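Local atomic coordinates of toluene, o-xylene monooxygenase oxygenase subunit (Pseudomonas stutzeri, PDB entry 2INC), a protein that probably serves as a helical structural subunit of the oxygenase component of a multicomponent monooxygenase that hydroxylates toluene and o-xylene. Residues 220-229 with 247-258. Residues are numbered along the deposited sequence; the frame is centred on the assembly and turned at random.
Sequences KPAVEEALLQ and AQAQKRDAERHR
Glu224 OE1 takes two bonds at the Arg258 guanidinium edge, from NE at 2.8 Å and NH2 at 2.6 Å; carboxylate and guanidinium planes lie 27° apart. Arg258 NH2 also reaches the anti lone pair of Glu225 OE2 at 3.0 Å, and Lys251 NZ meets the same OE2 on its syn side at 2.8 Å, joining two cations. A bend at chi2 (-48°) brings the end of Glu225 nearer the partner helix than its CB direction suggests. The Lys251 chain fits as a knob among Glu224, Glu225, Leu228 and Gln229, with Gln229 OE1 3.1 Å from its NZ. Glu224 OE2 takes a bond from Lys220 NZ, which also donates to His257 ND1 (2.9 Å); Asp154 holds the ring's NE2. An alanine in place of Glu224 would probably cost Arg258 and Lys220 a charge partner each and open a gap beside Ala254 CB. Next to the charges, Leu228 CB lies 4.3 Å from Ala247 CB and CD2 meets Gln250 OE1. The segment axes, nearly antiparallel (164°), approach to 9.3 Å within helices 208-237 and 241-268 of a probably ferritin-like bundle; helix 142-172 touches Lys220 and Gln250, and helix 303-319 lies against Pro221, Glu225 and Arg258.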
# COMPACT_ATOMS: atom_id res chain seq x y z
N LYS B 220 -19.95 14.21 -29.47
CA LYS B 220 -19.73 12.92 -28.84
C LYS B 220 -20.94 11.98 -28.97
O LYS B 220 -20.79 10.79 -29.31
CB LYS B 220 -19.26 13.10 -27.37
CG LYS B 220 -17.74 13.26 -27.31
CD LYS B 220 -17.16 13.67 -25.95
CE LYS B 220 -17.61 12.75 -24.86
NZ LYS B 220 -17.23 11.33 -25.06
N PRO B 221 -22.15 12.47 -28.67
CA PRO B 221 -23.24 11.48 -28.87
C PRO B 221 -23.37 10.98 -30.31
O PRO B 221 -23.69 9.82 -30.47
CB PRO B 221 -24.49 12.21 -28.34
CG PRO B 221 -23.87 13.19 -27.27
CD PRO B 221 -22.65 13.71 -28.06
N ALA B 222 -23.06 11.80 -31.32
CA ALA B 222 -23.03 11.35 -32.71
C ALA B 222 -21.92 10.33 -32.95
O ALA B 222 -22.13 9.32 -33.62
CB ALA B 222 -22.93 12.50 -33.70
N VAL B 223 -20.70 10.62 -32.48
CA VAL B 223 -19.59 9.66 -32.60
C VAL B 223 -19.92 8.34 -31.90
O VAL B 223 -19.70 7.24 -32.43
CB VAL B 223 -18.28 10.24 -32.02
CG1 VAL B 223 -17.20 9.15 -32.02
CG2 VAL B 223 -17.85 11.41 -32.85
N GLU B 224 -20.49 8.44 -30.70
CA GLU B 224 -20.69 7.24 -29.89
C GLU B 224 -21.76 6.38 -30.52
O GLU B 224 -21.63 5.17 -30.53
CB GLU B 224 -21.03 7.61 -28.46
CG GLU B 224 -19.82 8.29 -27.76
CD GLU B 224 -20.23 9.28 -26.66
OE1 GLU B 224 -21.46 9.36 -26.29
OE2 GLU B 224 -19.31 9.97 -26.15
N GLU B 225 -22.82 7.00 -31.04
CA GLU B 225 -23.91 6.23 -31.67
C GLU B 225 -23.49 5.60 -33.00
O GLU B 225 -23.75 4.43 -33.24
CB GLU B 225 -25.22 7.03 -31.74
CG GLU B 225 -25.85 7.35 -30.34
CD GLU B 225 -25.96 6.16 -29.35
OE1 GLU B 225 -26.47 5.07 -29.73
OE2 GLU B 225 -25.55 6.30 -28.15
N ALA B 226 -22.75 6.33 -33.82
CA ALA B 226 -22.25 5.74 -35.05
C ALA B 226 -21.20 4.66 -34.84
O ALA B 226 -21.34 3.51 -35.32
CB ALA B 226 -21.73 6.86 -36.00
N LEU B 227 -20.16 5.00 -34.10
CA LEU B 227 -18.97 4.17 -34.03
C LEU B 227 -19.03 3.15 -32.93
O LEU B 227 -18.41 2.12 -33.03
CB LEU B 227 -17.73 5.03 -33.84
CG LEU B 227 -17.10 5.54 -35.13
CD1 LEU B 227 -17.96 6.61 -35.84
CD2 LEU B 227 -15.76 6.10 -34.80
N LEU B 228 -19.76 3.39 -31.85
CA LEU B 228 -19.75 2.36 -30.82
C LEU B 228 -21.04 1.57 -30.97
O LEU B 228 -21.00 0.35 -31.18
CB LEU B 228 -19.60 2.95 -29.41
CG LEU B 228 -18.40 3.86 -29.16
CD1 LEU B 228 -18.37 4.31 -27.68
CD2 LEU B 228 -17.09 3.16 -29.55
N GLN B 229 -22.16 2.26 -30.94
CA GLN B 229 -23.43 1.59 -31.01
C GLN B 229 -23.66 0.84 -32.33
O GLN B 229 -23.85 -0.36 -32.32
CB GLN B 229 -24.57 2.53 -30.68
CG GLN B 229 -25.88 1.82 -30.39
CD GLN B 229 -25.82 0.95 -29.18
OE1 GLN B 229 -25.17 1.29 -28.19
NE2 GLN B 229 -26.50 -0.16 -29.23
N ALA B 247 -16.57 -2.25 -28.08
CA ALA B 247 -17.37 -1.06 -28.25
C ALA B 247 -18.31 -0.88 -27.06
O ALA B 247 -18.55 0.23 -26.56
CB ALA B 247 -18.15 -1.14 -29.62
N GLN B 248 -18.86 -1.99 -26.58
CA GLN B 248 -19.72 -1.90 -25.38
C GLN B 248 -18.90 -1.44 -24.15
O GLN B 248 -19.40 -0.67 -23.32
CB GLN B 248 -20.37 -3.26 -25.13
CG GLN B 248 -21.30 -3.29 -23.92
CD GLN B 248 -21.93 -4.65 -23.76
OE1 GLN B 248 -21.78 -5.50 -24.64
NE2 GLN B 248 -22.65 -4.88 -22.66
N ALA B 249 -17.63 -1.93 -24.04
CA ALA B 249 -16.73 -1.54 -22.94
C ALA B 249 -16.46 -0.04 -23.00
O ALA B 249 -16.44 0.64 -22.00
CB ALA B 249 -15.45 -2.29 -23.04
N GLN B 250 -16.24 0.47 -24.19
CA GLN B 250 -15.96 1.91 -24.39
C GLN B 250 -17.19 2.74 -24.12
O GLN B 250 -17.10 3.85 -23.59
CB GLN B 250 -15.41 2.14 -25.80
CG GLN B 250 -14.09 1.46 -26.03
CD GLN B 250 -13.62 1.48 -27.51
OE1 GLN B 250 -14.43 1.56 -28.41
NE2 GLN B 250 -12.31 1.34 -27.73
N LYS B 251 -18.35 2.24 -24.48
CA LYS B 251 -19.59 2.95 -24.23
C LYS B 251 -19.80 3.23 -22.73
O LYS B 251 -20.51 4.15 -22.39
CB LYS B 251 -20.77 2.15 -24.80
CG LYS B 251 -22.04 2.96 -24.92
CD LYS B 251 -22.25 3.44 -26.34
CE LYS B 251 -23.32 4.53 -26.41
NZ LYS B 251 -24.67 3.99 -26.77
N ARG B 252 -19.24 2.40 -21.85
CA ARG B 252 -19.35 2.64 -20.41
C ARG B 252 -18.67 3.99 -20.06
O ARG B 252 -19.17 4.73 -19.21
CB ARG B 252 -18.65 1.53 -19.64
CG ARG B 252 -19.38 0.16 -19.72
CD ARG B 252 -18.58 -0.98 -19.00
NE ARG B 252 -18.57 -0.85 -17.54
CZ ARG B 252 -19.48 -1.41 -16.73
NH1 ARG B 252 -20.51 -2.11 -17.20
NH2 ARG B 252 -19.37 -1.25 -15.42
N ASP B 253 -17.55 4.28 -20.71
CA ASP B 253 -16.89 5.60 -20.54
C ASP B 253 -17.82 6.69 -21.10
O ASP B 253 -18.09 7.72 -20.44
CB ASP B 253 -15.55 5.66 -21.30
CG ASP B 253 -14.51 4.72 -20.74
OD1 ASP B 253 -14.63 4.27 -19.58
OD2 ASP B 253 -13.53 4.42 -21.45
N ALA B 254 -18.36 6.44 -22.29
CA ALA B 254 -19.21 7.45 -22.92
C ALA B 254 -20.43 7.77 -22.03
O ALA B 254 -20.82 8.93 -21.92
CB ALA B 254 -19.67 6.97 -24.29
N GLU B 255 -21.02 6.75 -21.44
CA GLU B 255 -22.14 6.97 -20.51
C GLU B 255 -21.73 7.85 -19.33
O GLU B 255 -22.48 8.70 -18.93
CB GLU B 255 -22.70 5.63 -20.03
CG GLU B 255 -23.55 4.90 -21.09
CD GLU B 255 -23.49 3.33 -20.92
OE1 GLU B 255 -23.25 2.81 -19.79
OE2 GLU B 255 -23.68 2.61 -21.93
N ARG B 256 -20.53 7.64 -18.80
CA ARG B 256 -19.98 8.52 -17.75
C ARG B 256 -19.86 10.00 -18.17
O ARG B 256 -20.24 10.91 -17.43
CB ARG B 256 -18.63 8.00 -17.27
CG ARG B 256 -18.13 8.72 -16.03
CD ARG B 256 -16.99 7.99 -15.34
NE ARG B 256 -15.87 7.68 -16.25
CZ ARG B 256 -15.65 6.46 -16.71
NH1 ARG B 256 -14.65 6.18 -17.54
NH2 ARG B 256 -16.47 5.50 -16.35
N HIS B 257 -19.28 10.23 -19.36
CA HIS B 257 -19.18 11.57 -19.88
C HIS B 257 -20.57 12.22 -20.01
O HIS B 257 -20.72 13.40 -19.71
CB HIS B 257 -18.50 11.57 -21.24
CG HIS B 257 -17.19 10.83 -21.24
ND1 HIS B 257 -16.63 10.31 -22.39
CD2 HIS B 257 -16.36 10.48 -20.22
CE1 HIS B 257 -15.48 9.71 -22.09
NE2 HIS B 257 -15.31 9.78 -20.78
N ARG B 258 -21.56 11.45 -20.46
CA ARG B 258 -22.91 12.01 -20.58
C ARG B 258 -23.48 12.35 -19.19
O ARG B 258 -24.23 13.32 -19.04
CB ARG B 258 -23.85 11.05 -21.32
CG ARG B 258 -23.65 11.00 -22.83
CD ARG B 258 -24.39 9.81 -23.42
NE ARG B 258 -23.83 9.45 -24.73
CZ ARG B 258 -24.38 8.55 -25.52
NH1 ARG B 258 -25.49 7.93 -25.13
NH2 ARG B 258 -23.81 8.24 -26.70